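Local atomic coordinates of reticulocyte-binding protein 2a (Plasmodium vivax, PDB entry 4Z8N), a protein that probably attaches the malaria parasite to the surface of young red blood cells during invasion, the part described here being its alpha-helical erythrocyte-binding domain. Residues Asp3-Leu8 / Ile18-Pro23; Gln27-Ala32 / Thr262-Leu267; Thr176-Leu181 / Asp213-Gly218. All coordinates share one frame; numbering follows the deposited sequence.

Overall arrangement
The three contacts lie along the elongated helical scaffold of the erythrocyte-binding domain, all away from the calcium-binding residue Glu120 and from the disulfides. Interaction 1, near the chain centre, joins the N-terminal 3-10 turn to the end of the small hairpin, and it touches both of the others. Pro23 packs on Asn29 and Phe265 of interaction 2, and Ser19 on Phe265; the centres of interactions 1 and 2 are about 14 Å apart. Tyr7 lies against Ile214 and Ile217 of interaction 3, about 18 Å away between centres. Interactions 2 and 3 do not meet, their nearest atoms being about 7 Å apart, yet helices 199-237 and 246-297 are consecutive in the chain.

Interaction 1. Residues Asp3-Leu8 / Ile18-Pro23; sequences DILRYL and ISTVYP
Thr20 OG1 donates a hydrogen bond to the backbone oxygen Leu8 O at 2.7 Å, the one hydrogen bond that crosses between 3-8 and 18-23. The hydroxyl approaches almost head-on, with a C=O...OG1 angle of 161°. Its position follows from the first torsion of Thr20 (chi1 50°), which sets OG1 between the backbone N and the carbonyl carbon and leaves CG2 beside the backbone N; CG2 also comes close to Leu8 O. Leu5 adds an apolar partner to the same threonine: its CD2 methyl lies 3.3 Å from Thr20 OG1 and also reaches Thr20 CB, the two side chains meeting at a slant. The neighbouring Val21 extends the contact through a single branch, CG1, which rests 3.6 Å from the backbone oxygen Leu5 O and 4.0 Å from Leu5 CB. The polar bond is thus accompanied by methyl contacts, of which Leu5 CB with Val21 CG1 is purely apolar, and the summed burial is a modest 205 Å².

Each segment has a turn that shapes it internally. Asp3 OD1 accepts from Leu5 N at 3.3 Å in an Asx turn, the N-H arriving from above the carboxylate plane, 67° out of it. On the partner segment, Ser19 OG accepts from Val21 N at 3.2 Å in an ST turn.

This is where the N-terminal 3-10 turn meets the exit of the two-stranded hairpin 9-11/17-19. Asp9 OD1 bonds both Ser19 OG and Thr20 N, tying that exit to the start of the first strand. Tyr111 of helix 94-115 packs against Leu5, Leu8 and Thr20, while Arg269 of helix 246-297 bonds Leu5 O and touches Ser19 and Val21, so both helices pack on the contact.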
loop_
_atom_site.group_PDB
_atom_site.type_symbol
_atom_site.label_atom_id
_atom_site.label_comp_id
_atom_site.label_asym_id
_atom_site.label_seq_id
_atom_site.Cartn_x
_atom_site.Cartn_y
_atom_site.Cartn_z
ATOM N N ASP A 3 1.964 -7.526 13.406
ATOM C CA ASP A 3 1.159 -6.351 13.101
ATOM C C ASP A 3 0.685 -6.434 11.656
ATOM O O ASP A 3 1.451 -6.183 10.723
ATOM C CB ASP A 3 1.951 -5.062 13.334
ATOM C CG ASP A 3 1.129 -3.809 13.069
ATOM O OD1 ASP A 3 -0.115 -3.907 12.982
ATOM O OD2 ASP A 3 1.730 -2.720 12.955
ATOM N N ILE A 4 -0.585 -6.782 11.482
ATOM C CA ILE A 4 -1.146 -7.007 10.160
ATOM C C ILE A 4 -1.164 -5.726 9.315
ATOM O O ILE A 4 -1.161 -5.789 8.084
ATOM C CB ILE A 4 -2.577 -7.598 10.269
ATOM C CG1 ILE A 4 -3.001 -8.252 8.953
ATOM C CG2 ILE A 4 -3.578 -6.541 10.727
ATOM C CD1 ILE A 4 -4.295 -9.035 9.057
ATOM N N LEU A 5 -1.150 -4.569 9.972
ATOM C CA LEU A 5 -1.205 -3.292 9.260
ATOM C C LEU A 5 0.110 -2.958 8.558
ATOM O O LEU A 5 0.185 -1.993 7.801
ATOM C CB LEU A 5 -1.578 -2.158 10.214
ATOM C CG LEU A 5 -2.999 -2.193 10.774
ATOM C CD1 LEU A 5 -3.382 -0.841 11.359
ATOM C CD2 LEU A 5 -3.989 -2.618 9.704
ATOM N N ARG A 6 1.140 -3.756 8.807
ATOM C CA ARG A 6 2.421 -3.569 8.135
ATOM C C ARG A 6 2.338 -3.885 6.645
ATOM O O ARG A 6 3.186 -3.446 5.867
ATOM C CB ARG A 6 3.500 -4.437 8.785
ATOM C CG ARG A 6 4.025 -3.889 10.101
ATOM C CD ARG A 6 5.230 -4.676 10.592
ATOM N NE ARG A 6 4.900 -6.065 10.898
ATOM C CZ ARG A 6 5.777 -6.958 11.344
ATOM N NH1 ARG A 6 7.042 -6.608 11.537
ATOM N NH2 ARG A 6 5.393 -8.201 11.599
ATOM N N TYR A 7 1.317 -4.642 6.247
ATOM C CA TYR A 7 1.221 -5.100 4.862
ATOM C C TYR A 7 -0.196 -5.089 4.297
ATOM O O TYR A 7 -0.379 -5.105 3.080
ATOM C CB TYR A 7 1.801 -6.516 4.733
ATOM C CG TYR A 7 1.131 -7.563 5.604
ATOM C CD1 TYR A 7 -0.007 -8.238 5.174
ATOM C CD2 TYR A 7 1.646 -7.884 6.854
ATOM C CE1 TYR A 7 -0.614 -9.202 5.970
ATOM C CE2 TYR A 7 1.049 -8.840 7.655
ATOM C CZ TYR A 7 -0.080 -9.496 7.210
ATOM O OH TYR A 7 -0.670 -10.448 8.014
ATOM N N LEU A 8 -1.201 -5.068 5.166
ATOM C CA LEU A 8 -2.568 -5.274 4.702
ATOM C C LEU A 8 -3.171 -4.030 4.058
ATOM O O LEU A 8 -3.650 -3.125 4.738
ATOM C CB LEU A 8 -3.465 -5.748 5.846
ATOM C CG LEU A 8 -4.877 -6.144 5.401
ATOM C CD1 LEU A 8 -4.828 -7.186 4.289
ATOM C CD2 LEU A 8 -5.700 -6.651 6.574
ATOM N N ILE A 18 -6.437 0.848 -1.543
ATOM C CA ILE A 18 -6.939 1.444 -0.316
ATOM C C ILE A 18 -6.123 0.916 0.853
ATOM O O ILE A 18 -6.089 -0.290 1.100
ATOM C CB ILE A 18 -8.426 1.144 -0.104
ATOM C CG1 ILE A 18 -9.250 1.791 -1.218
ATOM C CG2 ILE A 18 -8.879 1.646 1.258
ATOM C CD1 ILE A 18 -10.731 1.543 -1.100
ATOM N N SER A 19 -5.454 1.819 1.560
ATOM C CA SER A 19 -4.547 1.423 2.625
ATOM C C SER A 19 -5.214 1.498 3.994
ATOM O O SER A 19 -6.081 2.338 4.230
ATOM C CB SER A 19 -3.290 2.294 2.600
ATOM O OG SER A 19 -2.369 1.892 3.596
ATOM N N THR A 20 -4.806 0.606 4.891
ATOM C CA THR A 20 -5.339 0.589 6.247
ATOM C C THR A 20 -4.588 1.562 7.148
ATOM O O THR A 20 -4.942 1.739 8.314
ATOM C CB THR A 20 -5.271 -0.820 6.860
ATOM O OG1 THR A 20 -3.950 -1.349 6.692
ATOM C CG2 THR A 20 -6.273 -1.746 6.189
ATOM N N VAL A 21 -3.551 2.189 6.603
ATOM C CA VAL A 21 -2.746 3.141 7.358
ATOM C C VAL A 21 -2.757 4.524 6.701
ATOM O O VAL A 21 -2.976 4.652 5.494
ATOM C CB VAL A 21 -1.285 2.654 7.507
ATOM C CG1 VAL A 21 -1.244 1.283 8.168
ATOM C CG2 VAL A 21 -0.585 2.623 6.162
ATOM N N TYR A 22 -2.538 5.554 7.514
ATOM C CA TYR A 22 -2.487 6.938 7.050
ATOM C C TYR A 22 -1.511 7.084 5.884
ATOM O O TYR A 22 -0.426 6.511 5.918
ATOM C CB TYR A 22 -2.082 7.851 8.213
ATOM C CG TYR A 22 -2.100 9.332 7.912
ATOM C CD1 TYR A 22 -1.004 9.957 7.327
ATOM C CD2 TYR A 22 -3.203 10.112 8.235
ATOM C CE1 TYR A 22 -1.013 11.310 7.057
ATOM C CE2 TYR A 22 -3.219 11.468 7.972
ATOM C CZ TYR A 22 -2.122 12.061 7.381
ATOM O OH TYR A 22 -2.135 13.411 7.116
ATOM N N PRO A 23 -1.884 7.851 4.845
ATOM C CA PRO A 23 -3.114 8.634 4.677
ATOM C C PRO A 23 -4.241 7.906 3.935
ATOM O O PRO A 23 -5.097 8.575 3.355
ATOM C CB PRO A 23 -2.634 9.828 3.859
ATOM C CG PRO A 23 -1.601 9.228 2.959
ATOM C CD PRO A 23 -0.929 8.121 3.754
#

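Interaction 2. Residues Gln27-Ala32 / Thr262-Leu267; sequences QMNYFA and TYKFSL
Between 27-32 and 262-267, Asn29 carries the contact of helix 26-37 with helix 246-297, a helix-helix packing within the predominantly alpha-helical erythrocyte-binding domain; it touches Lys264 and Phe265, and no hydrogen bond links the two segments. The closest backbone approach agrees with this, as the CA atoms of Asn29 and Phe265 stand 6.8 Å apart. A chi1 of -156° turns the amide of Asn29 across to the second helix.

The buried side is formed by Phe265. Asn29 ND2 comes to the edge of the phenyl ring, near its plane, at 4.2 Å from Phe265 CD1, and lies 4.1 Å from Phe265 CA. The amide thus meets ring rim and backbone together, and its nitrogen is not placed over the aromatic face. Pro23, from the preceding loop, also packs on Asn29, and Tyr30 one residue on carries the interface between the same helices further by touching Phe254, Ala257 and Ala261.

The solvent-facing side belongs to Lys264, an exposed residue, although its one close approach to the amide is shorter than those of Phe265. Its chain runs fully extended beyond CG and crosses the asparagine at a slant, so that methylenes, rather than the ammonium group, lie against the amide. The charged end continues past it to Glu33, with which it makes a long, weak ion pair. The small summed burial, 141 Å², fits an interface resting on three side chains.

Polar matching across the contact is incomplete: the amide oxygen is buried here and has no hydrogen-bonding partner in the model. Its closest approach across the two segments is aliphatic, Asn29 OD1 lying 3.7 Å from Lys264 CD.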
loop_
_atom_site.group_PDB
_atom_site.type_symbol
_atom_site.label_atom_id
_atom_site.label_comp_id
_atom_site.label_asym_id
_atom_site.label_seq_id
_atom_site.Cartn_x
_atom_site.Cartn_y
_atom_site.Cartn_z
ATOM N N GLN A 27 -4.982 10.039 -3.129
ATOM C CA GLN A 27 -5.413 11.410 -3.405
ATOM C C GLN A 27 -5.049 12.346 -2.252
ATOM O O GLN A 27 -4.693 13.505 -2.470
ATOM C CB GLN A 27 -6.925 11.469 -3.657
ATOM C CG GLN A 27 -7.400 10.739 -4.913
ATOM C CD GLN A 27 -7.901 9.332 -4.625
ATOM O OE1 GLN A 27 -7.241 8.552 -3.936
ATOM N NE2 GLN A 27 -9.076 9.004 -5.152
ATOM N N MET A 28 -5.144 11.835 -1.028
ATOM C CA MET A 28 -4.850 12.625 0.162
ATOM C C MET A 28 -3.370 12.962 0.206
ATOM O O MET A 28 -2.979 14.049 0.627
ATOM C CB MET A 28 -5.271 11.876 1.429
ATOM C CG MET A 28 -6.733 11.443 1.431
ATOM S SD MET A 28 -7.891 12.829 1.378
ATOM C CE MET A 28 -7.838 13.388 3.073
ATOM N N ASN A 29 -2.553 12.013 -0.235
ATOM C CA ASN A 29 -1.124 12.232 -0.362
ATOM C C ASN A 29 -0.851 13.305 -1.409
ATOM O O ASN A 29 0.005 14.170 -1.229
ATOM C CB ASN A 29 -0.418 10.929 -0.737
ATOM C CG ASN A 29 1.039 10.921 -0.332
ATOM O OD1 ASN A 29 1.833 11.729 -0.810
ATOM N ND2 ASN A 29 1.402 9.994 0.545
ATOM N N TYR A 30 -1.602 13.240 -2.502
ATOM C CA TYR A 30 -1.481 14.201 -3.590
ATOM C C TYR A 30 -1.831 15.620 -3.136
ATOM O O TYR A 30 -1.132 16.578 -3.471
ATOM C CB TYR A 30 -2.374 13.775 -4.760
ATOM C CG TYR A 30 -2.521 14.815 -5.848
ATOM C CD1 TYR A 30 -1.522 15.005 -6.793
ATOM C CD2 TYR A 30 -3.666 15.598 -5.937
ATOM C CE1 TYR A 30 -1.651 15.950 -7.788
ATOM C CE2 TYR A 30 -3.805 16.549 -6.933
ATOM C CZ TYR A 30 -2.794 16.719 -7.854
ATOM O OH TYR A 30 -2.922 17.658 -8.846
ATOM N N PHE A 31 -2.906 15.752 -2.364
ATOM C CA PHE A 31 -3.344 17.060 -1.890
ATOM C C PHE A 31 -2.310 17.686 -0.958
ATOM O O PHE A 31 -2.155 18.908 -0.920
ATOM C CB PHE A 31 -4.698 16.950 -1.185
ATOM C CG PHE A 31 -5.818 16.516 -2.088
ATOM C CD1 PHE A 31 -5.827 16.877 -3.426
ATOM C CD2 PHE A 31 -6.857 15.738 -1.601
ATOM C CE1 PHE A 31 -6.857 16.478 -4.263
ATOM C CE2 PHE A 31 -7.889 15.333 -2.433
ATOM C CZ PHE A 31 -7.889 15.704 -3.766
ATOM N N ALA A 32 -1.602 16.844 -0.211
ATOM C CA ALA A 32 -0.542 17.313 0.673
ATOM C C ALA A 32 0.652 17.810 -0.136
ATOM O O ALA A 32 1.307 18.779 0.244
ATOM C CB ALA A 32 -0.113 16.206 1.630
ATOM N N THR A 262 2.060 9.086 -6.009
ATOM C CA THR A 262 1.892 7.663 -6.286
ATOM C C THR A 262 3.111 6.873 -5.820
ATOM O O THR A 262 2.984 5.822 -5.190
ATOM C CB THR A 262 1.660 7.412 -7.788
ATOM O OG1 THR A 262 0.437 8.041 -8.188
ATOM C CG2 THR A 262 1.576 5.920 -8.087
ATOM N N TYR A 263 4.292 7.394 -6.139
ATOM C CA TYR A 263 5.548 6.795 -5.712
ATOM C C TYR A 263 5.649 6.747 -4.189
ATOM O O TYR A 263 5.952 5.704 -3.608
ATOM C CB TYR A 263 6.726 7.578 -6.304
ATOM C CG TYR A 263 8.077 7.228 -5.723
ATOM C CD1 TYR A 263 8.803 6.147 -6.205
ATOM C CD2 TYR A 263 8.634 7.989 -4.701
ATOM C CE1 TYR A 263 10.042 5.828 -5.678
ATOM C CE2 TYR A 263 9.868 7.678 -4.170
ATOM C CZ TYR A 263 10.567 6.597 -4.661
ATOM O OH TYR A 263 11.796 6.288 -4.135
ATOM N N LYS A 264 5.385 7.881 -3.549
ATOM C CA LYS A 264 5.528 8.003 -2.103
ATOM C C LYS A 264 4.514 7.148 -1.342
ATOM O O LYS A 264 4.847 6.522 -0.338
ATOM C CB LYS A 264 5.394 9.471 -1.689
ATOM C CG LYS A 264 5.520 9.717 -0.193
ATOM C CD LYS A 264 5.319 11.189 0.128
ATOM C CE LYS A 264 5.368 11.453 1.622
ATOM N NZ LYS A 264 5.137 12.895 1.922
ATOM N N PHE A 265 3.276 7.134 -1.827
ATOM C CA PHE A 265 2.197 6.385 -1.196
ATOM C C PHE A 265 2.539 4.896 -1.092
ATOM O O PHE A 265 2.271 4.261 -0.072
ATOM C CB PHE A 265 0.897 6.585 -1.986
ATOM C CG PHE A 265 -0.318 5.984 -1.338
ATOM C CD1 PHE A 265 -0.855 6.540 -0.189
ATOM C CD2 PHE A 265 -0.946 4.884 -1.902
ATOM C CE1 PHE A 265 -1.983 5.999 0.399
ATOM C CE2 PHE A 265 -2.076 4.337 -1.317
ATOM C CZ PHE A 265 -2.594 4.895 -0.166
ATOM N N SER A 266 3.147 4.347 -2.139
ATOM C CA SER A 266 3.452 2.918 -2.170
ATOM C C SER A 266 4.820 2.579 -1.583
ATOM O O SER A 266 5.012 1.482 -1.055
ATOM C CB SER A 266 3.358 2.388 -3.600
ATOM O OG SER A 266 2.011 2.113 -3.942
ATOM N N LEU A 267 5.765 3.512 -1.671
ATOM C CA LEU A 267 7.110 3.283 -1.142
ATOM C C LEU A 267 7.076 2.993 0.355
ATOM O O LEU A 267 7.732 2.070 0.833
ATOM C CB LEU A 267 8.013 4.489 -1.417
ATOM C CG LEU A 267 9.445 4.385 -0.885
ATOM C CD1 LEU A 267 10.199 3.273 -1.596
ATOM C CD2 LEU A 267 10.181 5.709 -1.028
#

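Interaction 3. Residues Thr176-Leu181 / Asp213-Gly218; sequences TLKASL and DIITIG
Ile215 meets Leu177, Lys178 and Leu181 where helices 168-194 and 199-237 pack as an antiparallel pair, part of the Rh5-type coiled-coil region. The short axes approach to 10.5 Å with 153° between their directions, so the pairing is antiparallel but visibly tilted.

Along 213-218, past Asp213, Ile214 packs instead on Thr273 and Leu277 of helix 246-297. Ile215 follows and supplies the apolar contact through two branches. Its CG1 lies anti to the carbonyl carbon (chi1 -70°), carrying CD1 to the opposing helix. There CD1 sits 3.6 Å from Lys178 CA, against the backbone itself, and 3.7 Å from Leu181 CD1. Leu177 CB lies farther from the same methyl, at 4.4 Å. The second branch, CG2, meets the lysine chain where the two side chains cross at a slant, 4.2 Å from both Lys178 CB and Lys178 CD.

Thr216, an exposed residue, comes next. The extended Lys178 chain passes Ile215 to bring its ammonium group here, where a single water joins the helices in place of a direct bond. Lys178 also forms a long, weak ion pair with Glu219, just beyond the segment, and Thr216 OG1 bonds Leu212 O in its own helix. The bridging water accepts from Lys178 NZ at 2.8 Å and lies 3.2 Å from Thr216 OG1.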
loop_
_atom_site.group_PDB
_atom_site.type_symbol
_atom_site.label_atom_id
_atom_site.label_comp_id
_atom_site.label_asym_id
_atom_site.label_seq_id
_atom_site.Cartn_x
_atom_site.Cartn_y
_atom_site.Cartn_z
ATOM N N THR A 176 12.069 -13.624 -5.889
ATOM C CA THR A 176 12.865 -14.780 -5.503
ATOM C C THR A 176 12.212 -15.533 -4.344
ATOM O O THR A 176 12.193 -16.766 -4.322
ATOM C CB THR A 176 14.299 -14.363 -5.124
ATOM O OG1 THR A 176 14.916 -13.731 -6.250
ATOM C CG2 THR A 176 15.125 -15.565 -4.736
ATOM N N LEU A 177 11.664 -14.790 -3.391
ATOM C CA LEU A 177 10.968 -15.405 -2.269
ATOM C C LEU A 177 9.685 -16.085 -2.735
ATOM O O LEU A 177 9.346 -17.174 -2.271
ATOM C CB LEU A 177 10.657 -14.369 -1.188
ATOM C CG LEU A 177 10.103 -14.935 0.121
ATOM C CD1 LEU A 177 11.087 -15.927 0.725
ATOM C CD2 LEU A 177 9.792 -13.817 1.104
ATOM N N LYS A 178 8.975 -15.440 -3.658
ATOM C CA LYS A 178 7.760 -16.018 -4.228
ATOM C C LYS A 178 8.032 -17.386 -4.836
ATOM O O LYS A 178 7.276 -18.331 -4.619
ATOM C CB LYS A 178 7.168 -15.086 -5.283
ATOM C CG LYS A 178 5.879 -15.580 -5.915
ATOM C CD LYS A 178 5.386 -14.577 -6.946
ATOM C CE LYS A 178 4.037 -14.968 -7.511
ATOM N NZ LYS A 178 3.559 -13.963 -8.501
ATOM N N ALA A 179 9.122 -17.485 -5.591
ATOM C CA ALA A 179 9.495 -18.736 -6.236
ATOM C C ALA A 179 9.743 -19.843 -5.212
ATOM O O ALA A 179 9.295 -20.971 -5.399
ATOM C CB ALA A 179 10.726 -18.532 -7.111
ATOM N N SER A 180 10.450 -19.520 -4.131
ATOM C CA SER A 180 10.744 -20.515 -3.102
ATOM C C SER A 180 9.468 -20.941 -2.374
ATOM O O SER A 180 9.337 -22.094 -1.957
ATOM C CB SER A 180 11.779 -19.985 -2.101
ATOM O OG SER A 180 11.303 -18.844 -1.411
ATOM N N LEU A 181 8.526 -20.013 -2.238
ATOM C CA LEU A 181 7.235 -20.321 -1.631
ATOM C C LEU A 181 6.412 -21.234 -2.533
ATOM O O LEU A 181 5.696 -22.108 -2.052
ATOM C CB LEU A 181 6.457 -19.041 -1.334
ATOM C CG LEU A 181 6.992 -18.174 -0.190
ATOM C CD1 LEU A 181 6.222 -16.869 -0.115
ATOM C CD2 LEU A 181 6.925 -18.919 1.143
ATOM N N ASP A 213 0.203 -13.981 -0.339
ATOM C CA ASP A 213 -0.740 -12.859 -0.357
ATOM C C ASP A 213 -0.046 -11.532 -0.082
ATOM O O ASP A 213 -0.353 -10.517 -0.707
ATOM C CB ASP A 213 -1.854 -13.070 0.669
ATOM C CG ASP A 213 -2.835 -14.141 0.251
ATOM O OD1 ASP A 213 -2.996 -14.358 -0.969
ATOM O OD2 ASP A 213 -3.446 -14.764 1.143
ATOM N N ILE A 214 0.877 -11.546 0.872
ATOM C CA ILE A 214 1.686 -10.374 1.182
ATOM C C ILE A 214 2.516 -9.967 -0.036
ATOM O O ILE A 214 2.633 -8.783 -0.350
ATOM C CB ILE A 214 2.616 -10.638 2.386
ATOM C CG1 ILE A 214 1.798 -10.783 3.670
ATOM C CG2 ILE A 214 3.623 -9.520 2.545
ATOM C CD1 ILE A 214 2.630 -11.146 4.884
ATOM N N ILE A 215 3.083 -10.953 -0.724
ATOM C CA ILE A 215 3.870 -10.688 -1.929
ATOM C C ILE A 215 3.000 -10.068 -3.022
ATOM O O ILE A 215 3.427 -9.133 -3.705
ATOM C CB ILE A 215 4.548 -11.974 -2.450
ATOM C CG1 ILE A 215 5.661 -12.394 -1.489
ATOM C CG2 ILE A 215 5.124 -11.767 -3.847
ATOM C CD1 ILE A 215 6.417 -13.621 -1.922
ATOM N N THR A 216 1.777 -10.573 -3.169
ATOM C CA THR A 216 0.828 -10.014 -4.129
ATOM C C THR A 216 0.568 -8.528 -3.859
ATOM O O THR A 216 0.591 -7.711 -4.777
ATOM C CB THR A 216 -0.505 -10.782 -4.111
ATOM O OG1 THR A 216 -0.281 -12.131 -4.542
ATOM C CG2 THR A 216 -1.514 -10.132 -5.043
ATOM N N ILE A 217 0.332 -8.186 -2.595
ATOM C CA ILE A 217 0.181 -6.788 -2.194
ATOM C C ILE A 217 1.466 -6.001 -2.459
ATOM O O ILE A 217 1.431 -4.880 -2.969
ATOM C CB ILE A 217 -0.187 -6.667 -0.701
ATOM C CG1 ILE A 217 -1.525 -7.349 -0.424
ATOM C CG2 ILE A 217 -0.251 -5.208 -0.281
ATOM C CD1 ILE A 217 -1.879 -7.417 1.050
ATOM N N GLY A 218 2.601 -6.602 -2.114
ATOM C CA GLY A 218 3.896 -5.982 -2.330
ATOM C C GLY A 218 4.189 -5.716 -3.794
ATOM O O GLY A 218 4.799 -4.706 -4.140
HETATM O O HOH W 1 1.625 -12.433 -7.113
#